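Local coordinates for xyloglucan-specific endo-beta-1,4-glucanase GH12 (Aspergillus niveus, PDB 4NPR), which probably hydrolyses internal beta-1,4-glucosidic linkages of xyloglucan with retention of the anomeric configuration, as a secreted glycoside hydrolase of family 12, at residues A[25-30]-A[41-46]; A[66-71]-A[236-241]. One frame throughout, in Å; residues are numbered along the deposited sequence.

Contact 1 of 2, residues A[25-30]-A[41-46]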
loop_
_atom_site.group_PDB
_atom_site.type_symbol
_atom_site.label_atom_id
_atom_site.label_comp_id
_atom_site.label_asym_id
_atom_site.label_seq_id
_atom_site.Cartn_x
_atom_site.Cartn_y
_atom_site.Cartn_z
ATOM N N THR A 25 7.864 -7.307 -18.529
ATOM C CA THR A 25 6.485 -7.266 -19.062
ATOM C C THR A 25 5.871 -5.943 -18.584
ATOM O O THR A 25 5.706 -5.704 -17.363
ATOM C CB THR A 25 5.577 -8.419 -18.537
ATOM O OG1 THR A 25 6.306 -9.656 -18.492
ATOM C CG2 THR A 25 4.284 -8.567 -19.383
ATOM N N GLN A 26 5.527 -5.118 -19.570
ATOM C CA GLN A 26 5.075 -3.752 -19.399
ATOM C C GLN A 26 3.612 -3.701 -19.889
ATOM O O GLN A 26 3.292 -4.233 -20.953
ATOM C CB GLN A 26 6.046 -2.845 -20.175
ATOM C CG GLN A 26 5.458 -1.776 -21.088
ATOM C CD GLN A 26 5.415 -0.394 -20.451
ATOM O OE1 GLN A 26 4.835 -0.216 -19.379
ATOM N NE2 GLN A 26 6.021 0.591 -21.108
ATOM N N PHE A 27 2.715 -3.116 -19.097
ATOM C CA PHE A 27 1.305 -3.025 -19.496
ATOM C C PHE A 27 0.724 -1.718 -18.997
ATOM O O PHE A 27 1.080 -1.297 -17.921
ATOM C CB PHE A 27 0.500 -4.230 -18.985
ATOM C CG PHE A 27 0.826 -4.606 -17.578
ATOM C CD1 PHE A 27 1.894 -5.436 -17.305
ATOM C CD2 PHE A 27 0.120 -4.076 -16.526
ATOM C CE1 PHE A 27 2.235 -5.750 -16.008
ATOM C CE2 PHE A 27 0.452 -4.398 -15.217
ATOM C CZ PHE A 27 1.502 -5.238 -14.957
ATOM N N CYS A 28 -0.164 -1.124 -19.803
ATOM C CA CYS A 28 -0.749 0.238 -19.625
ATOM C C CYS A 28 -2.260 0.316 -19.437
ATOM O O CYS A 28 -2.785 1.371 -19.083
ATOM C CB CYS A 28 -0.448 1.088 -20.861
ATOM S SG CYS A 28 1.328 1.182 -21.138
ATOM N N ASP A 29 -2.952 -0.784 -19.695
ATOM C CA ASP A 29 -4.397 -0.805 -19.599
ATOM C C ASP A 29 -4.858 -0.784 -18.140
ATOM O O ASP A 29 -4.154 -1.232 -17.209
ATOM C CB ASP A 29 -4.996 -2.012 -20.344
ATOM C CG ASP A 29 -4.429 -3.346 -19.854
ATOM O OD1 ASP A 29 -3.211 -3.375 -19.497
ATOM O OD2 ASP A 29 -5.196 -4.347 -19.849
ATOM N N GLN A 30 -6.062 -0.238 -17.976
ATOM C CA GLN A 30 -6.620 0.022 -16.673
ATOM C C GLN A 30 -6.484 -1.165 -15.702
ATOM O O GLN A 30 -6.094 -0.991 -14.549
ATOM C CB GLN A 30 -8.064 0.413 -16.833
ATOM C CG GLN A 30 -8.624 1.111 -15.607
ATOM C CD GLN A 30 -10.020 1.659 -15.834
ATOM O OE1 GLN A 30 -10.683 1.306 -16.806
ATOM N NE2 GLN A 30 -10.454 2.543 -14.950
ATOM N N LEU A 41 1.059 -8.549 -9.811
ATOM C CA LEU A 41 1.403 -7.155 -9.892
ATOM C C LEU A 41 0.342 -6.505 -10.737
ATOM O O LEU A 41 0.061 -6.978 -11.823
ATOM C CB LEU A 41 2.782 -6.998 -10.526
ATOM C CG LEU A 41 3.332 -5.601 -10.766
ATOM C CD1 LEU A 41 3.730 -4.930 -9.464
ATOM C CD2 LEU A 41 4.577 -5.677 -11.641
ATOM N N TYR A 42 -0.206 -5.402 -10.260
ATOM C CA TYR A 42 -1.396 -4.772 -10.850
ATOM C C TYR A 42 -1.106 -3.350 -11.236
ATOM O O TYR A 42 -0.420 -2.668 -10.514
ATOM C CB TYR A 42 -2.527 -4.679 -9.820
ATOM C CG TYR A 42 -3.145 -5.970 -9.369
ATOM C CD1 TYR A 42 -4.221 -6.535 -10.086
ATOM C CD2 TYR A 42 -2.703 -6.623 -8.197
ATOM C CE1 TYR A 42 -4.831 -7.708 -9.661
ATOM C CE2 TYR A 42 -3.310 -7.811 -7.765
ATOM C CZ TYR A 42 -4.375 -8.334 -8.497
ATOM O OH TYR A 42 -5.004 -9.487 -8.125
ATOM N N ASN A 43 -1.668 -2.912 -12.345
ATOM C CA ASN A 43 -1.664 -1.514 -12.759
ATOM C C ASN A 43 -2.828 -0.800 -12.019
ATOM O O ASN A 43 -2.620 0.244 -11.370
ATOM C CB ASN A 43 -1.819 -1.448 -14.295
ATOM C CG ASN A 43 -1.296 -0.175 -14.912
ATOM O OD1 ASN A 43 -0.351 0.425 -14.459
ATOM N ND2 ASN A 43 -1.901 0.207 -15.997
ATOM N N ASN A 44 -4.034 -1.372 -12.083
ATOM C CA ASN A 44 -5.140 -0.985 -11.185
ATOM C C ASN A 44 -5.407 0.535 -11.212
ATOM O O ASN A 44 -5.262 1.236 -10.224
ATOM C CB ASN A 44 -4.823 -1.506 -9.774
ATOM C CG ASN A 44 -5.927 -1.239 -8.754
ATOM O OD1 ASN A 44 -7.088 -1.172 -9.074
ATOM N ND2 ASN A 44 -5.536 -1.108 -7.499
ATOM N N LEU A 45 -5.820 1.020 -12.370
ATOM C CA LEU A 45 -6.100 2.427 -12.565
ATOM C C LEU A 45 -7.543 2.774 -12.141
ATOM O O LEU A 45 -8.260 3.496 -12.812
ATOM C CB LEU A 45 -5.879 2.773 -14.039
ATOM C CG LEU A 45 -4.506 2.434 -14.606
ATOM C CD1 LEU A 45 -4.293 3.067 -15.973
ATOM C CD2 LEU A 45 -3.452 2.955 -13.648
ATOM N N TRP A 46 -7.964 2.263 -10.998
ATOM C CA TRP A 46 -9.367 2.370 -10.604
ATOM C C TRP A 46 -9.902 3.819 -10.620
ATOM O O TRP A 46 -11.092 4.031 -10.795
ATOM C CB TRP A 46 -9.562 1.717 -9.238
ATOM C CG TRP A 46 -8.921 2.405 -8.093
ATOM C CD1 TRP A 46 -7.713 2.104 -7.542
ATOM C CD2 TRP A 46 -9.444 3.507 -7.326
ATOM N NE1 TRP A 46 -7.452 2.948 -6.476
ATOM C CE2 TRP A 46 -8.495 3.817 -6.333
ATOM C CE3 TRP A 46 -10.614 4.255 -7.386
ATOM C CZ2 TRP A 46 -8.688 4.817 -5.401
ATOM C CZ3 TRP A 46 -10.814 5.251 -6.450
ATOM C CH2 TRP A 46 -9.851 5.521 -5.467
#
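The F27 ring meets N43 with its edge: CE2 lies 3.8 Å from N43 CB, and N43 N is also at the rim, in the ring plane. The carbonyl oxygen of L41 approaches CZ obliquely, at 3.9 Å. Ring and N43 amide are nearly perpendicular, 87° apart. With CG anti to the backbone N (chi1 -157°), the N43 amide extends towards 25-30, where ND2 donates to D29 O at 2.9 Å. The bond is straight (174°) and lies in the amide plane, yet it reaches the carbonyl from above its plane. T58 OG1 and Q56 O, both on strand 53-64, hold OD1 and ND2 respectively. In the family 12 beta-jelly roll this contact joins strand ends from two sheets: 25-27 is outermost in one and 39-42 belongs to the other, with D29 and N43 in the loops that follow. L45, centre of an inverse gamma turn, bonds to Q30 twice: L45 N donates to Q30 O at 3.0 Å, on a lone pair, while Q30 NE2 donates to L45 O at 3.2 Å from above the carbonyl plane. Between these bonds, Q30 CG rests 3.6 Å from L45 CB. C28 is tied by a disulfide to C57.

Contact 2 of 2, residues A[66-71]-A[236-241]. With SO4 (sulfate ion), chain C.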
loop_
_atom_site.group_PDB
_atom_site.type_symbol
_atom_site.label_atom_id
_atom_site.label_comp_id
_atom_site.label_asym_id
_atom_site.label_seq_id
_atom_site.Cartn_x
_atom_site.Cartn_y
_atom_site.Cartn_z
ATOM N N ASN A 66 11.721 -14.880 -3.121
ATOM C CA ASN A 66 10.463 -14.147 -2.896
ATOM C C ASN A 66 10.578 -12.627 -3.019
ATOM O O ASN A 66 9.739 -11.923 -2.499
ATOM C CB ASN A 66 9.810 -14.530 -1.571
ATOM C CG ASN A 66 8.277 -14.489 -1.661
ATOM O OD1 ASN A 66 7.677 -14.896 -2.686
ATOM N ND2 ASN A 66 7.636 -13.980 -0.610
ATOM N N THR A 67 11.576 -12.153 -3.770
ATOM C CA THR A 67 11.836 -10.723 -3.995
ATOM C C THR A 67 11.490 -10.243 -5.404
ATOM O O THR A 67 12.041 -10.727 -6.383
ATOM C CB THR A 67 13.329 -10.454 -3.759
ATOM O OG1 THR A 67 13.650 -10.873 -2.438
ATOM C CG2 THR A 67 13.677 -8.987 -3.922
ATOM N N ILE A 68 10.596 -9.268 -5.497
ATOM C CA ILE A 68 10.129 -8.768 -6.794
ATOM C C ILE A 68 10.725 -7.377 -7.038
ATOM O O ILE A 68 10.921 -6.619 -6.077
ATOM C CB ILE A 68 8.593 -8.770 -6.917
ATOM C CG1 ILE A 68 8.146 -8.286 -8.309
ATOM C CG2 ILE A 68 7.919 -7.901 -5.858
ATOM C CD1 ILE A 68 6.712 -8.665 -8.665
ATOM N N VAL A 69 11.094 -7.109 -8.299
ATOM C CA VAL A 69 11.652 -5.840 -8.765
ATOM C C VAL A 69 10.712 -5.343 -9.864
ATOM O O VAL A 69 10.420 -6.068 -10.816
ATOM C CB VAL A 69 13.107 -6.060 -9.323
ATOM C CG1 VAL A 69 13.767 -4.767 -9.827
ATOM C CG2 VAL A 69 13.977 -6.761 -8.253
ATOM N N TRP A 70 10.185 -4.137 -9.706
ATOM C CA TRP A 70 9.235 -3.599 -10.674
ATOM C C TRP A 70 9.222 -2.099 -10.633
ATOM O O TRP A 70 9.905 -1.496 -9.783
ATOM C CB TRP A 70 7.814 -4.105 -10.413
ATOM C CG TRP A 70 7.190 -3.733 -9.058
ATOM C CD1 TRP A 70 7.426 -4.329 -7.841
ATOM C CD2 TRP A 70 6.182 -2.729 -8.812
ATOM N NE1 TRP A 70 6.628 -3.754 -6.859
ATOM C CE2 TRP A 70 5.859 -2.776 -7.436
ATOM C CE3 TRP A 70 5.523 -1.808 -9.619
ATOM C CZ2 TRP A 70 4.910 -1.927 -6.870
ATOM C CZ3 TRP A 70 4.593 -0.972 -9.056
ATOM C CH2 TRP A 70 4.294 -1.027 -7.705
ATOM N N ASN A 71 8.429 -1.514 -11.541
ATOM C CA ASN A 71 8.160 -0.090 -11.519
ATOM C C ASN A 71 6.863 0.318 -12.186
ATOM O O ASN A 71 6.210 -0.459 -12.903
ATOM C CB ASN A 71 9.308 0.689 -12.167
ATOM C CG ASN A 71 9.309 0.593 -13.683
ATOM O OD1 ASN A 71 8.319 0.941 -14.360
ATOM N ND2 ASN A 71 10.442 0.136 -14.237
ATOM N N SER A 236 13.131 -1.368 -6.211
ATOM C CA SER A 236 14.306 -2.099 -6.641
ATOM C C SER A 236 14.412 -3.434 -5.886
ATOM O O SER A 236 15.123 -4.341 -6.312
ATOM C CB SER A 236 15.565 -1.205 -6.628
ATOM O OG SER A 236 15.823 -0.729 -5.352
ATOM N N ASP A 237 13.666 -3.556 -4.790
ATOM C CA ASP A 237 13.326 -4.836 -4.215
ATOM C C ASP A 237 12.184 -4.739 -3.186
ATOM O O ASP A 237 12.074 -3.778 -2.427
ATOM C CB ASP A 237 14.555 -5.518 -3.626
ATOM C CG ASP A 237 15.046 -4.840 -2.418
ATOM O OD1 ASP A 237 15.624 -3.739 -2.584
ATOM O OD2 ASP A 237 14.838 -5.395 -1.299
ATOM N N TYR A 238 11.317 -5.731 -3.225
ATOM C CA TYR A 238 10.180 -5.820 -2.349
ATOM C C TYR A 238 9.978 -7.299 -2.043
ATOM O O TYR A 238 10.027 -8.135 -2.948
ATOM C CB TYR A 238 8.884 -5.233 -2.976
ATOM C CG TYR A 238 7.655 -5.489 -2.099
ATOM C CD1 TYR A 238 7.439 -4.754 -0.938
ATOM C CD2 TYR A 238 6.779 -6.517 -2.380
ATOM C CE1 TYR A 238 6.372 -5.018 -0.080
ATOM C CE2 TYR A 238 5.706 -6.798 -1.551
ATOM C CZ TYR A 238 5.484 -6.039 -0.406
ATOM O OH TYR A 238 4.396 -6.307 0.401
ATOM N N SER A 239 9.794 -7.624 -0.769
ATOM C CA SER A 239 9.350 -8.952 -0.376
ATOM C C SER A 239 8.464 -8.842 0.830
ATOM O O SER A 239 8.532 -7.864 1.574
ATOM C CB SER A 239 10.501 -9.904 -0.041
ATOM O OG SER A 239 11.394 -9.321 0.848
ATOM N N VAL A 240 7.597 -9.851 0.951
ATOM C CA VAL A 240 6.787 -10.067 2.133
ATOM C C VAL A 240 6.410 -11.527 2.210
ATOM O O VAL A 240 6.220 -12.183 1.197
ATOM C CB VAL A 240 5.514 -9.158 2.164
ATOM C CG1 VAL A 240 4.509 -9.544 1.096
ATOM C CG2 VAL A 240 4.862 -9.164 3.547
ATOM N N SER A 241 6.325 -12.035 3.423
ATOM C CA SER A 241 5.763 -13.347 3.636
ATOM C C SER A 241 4.879 -13.374 4.908
ATOM O O SER A 241 5.145 -12.709 5.894
ATOM C CB SER A 241 6.880 -14.423 3.644
ATOM O OG SER A 241 7.671 -14.348 4.831
HETATM S S SO4 C . 14.772 -10.039 0.951
HETATM O O1 SO4 C . 14.890 -8.966 1.971
HETATM O O2 SO4 C . 13.998 -9.473 -0.186
HETATM O O3 SO4 C . 16.148 -10.418 0.516
HETATM O O4 SO4 C . 14.073 -11.243 1.509
#
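I68 and Y238 form an antiparallel hydrogen-bonded pair whose two bonds are unequal. I68 N donates to Y238 O at 2.8 Å, within the carbonyl plane, whereas the return bond from Y238 N to I68 O is weak, with an angle of only 132° at the hydrogen. CA-H...O contacts supplement them: T67 CA approaches Y238 O at 3.3 Å, and D237 CA approaches I68 O. The axes of 67-71 and 237-240 pass 4.6 Å apart at 142°, so the strands diverge appreciably from exact antiparallel alignment.

Side chains of the pair lie on one face of the sheet, where I68 CG2 touches the edge of the Y238 ring in its plane, 3.9 Å from CD2. With I68 CG1 anti to the backbone N (chi1 -178°), CG2 sits between the backbone N and the carbonyl carbon, and this branch meets the ring. T67 and S239 serve the other face: T67 OG1 and S239 OG both donate to O2 of a sulfate, at 2.7 and 2.8 Å. A single anion oxygen thus bridges hydroxyls from the two strands; the ion probably comes from the crystallisation liquor. Beside it, T67 CG2 packs 3.6 Å from D237 CB, and farther along V69 CG2 lies against the S236 carbonyl oxygen.

In the second shell, the Y39 hydroxyl is hydrogen-bonded to both N66 O and V240 N, and N66 OD1 is bonded to N38 ND2. W108 meets the Y238 ring edge-to-face, while S106 OG bonds to S239 O. These two strands are interior members of the six-stranded sheet: 53-64 adjoins 67-77 on its other side, and 105-113 flanks 231-240, while 39-42 and 87-97 of the second sheet receive W70 and V240.

Both contacts involve the six-stranded sheet, but they occupy different places in it. Contact 1 lies at its margin, where 25-27 is the outermost strand and the following loop reaches across to 41-46; contact 2 joins the two central strands, third and fourth of the six. Each mixes buried and exposed residues, and their buried areas are similar, 363 and 393 Å². The chemistry follows the setting: amide side chains supply two of the three hydrogen bonds across contact 1, while a backbone beta bridge carries contact 2. Their centres are about 17 Å apart, yet they touch between the sheets, where L41 CD1 packs 3.4 Å from W70 CD2.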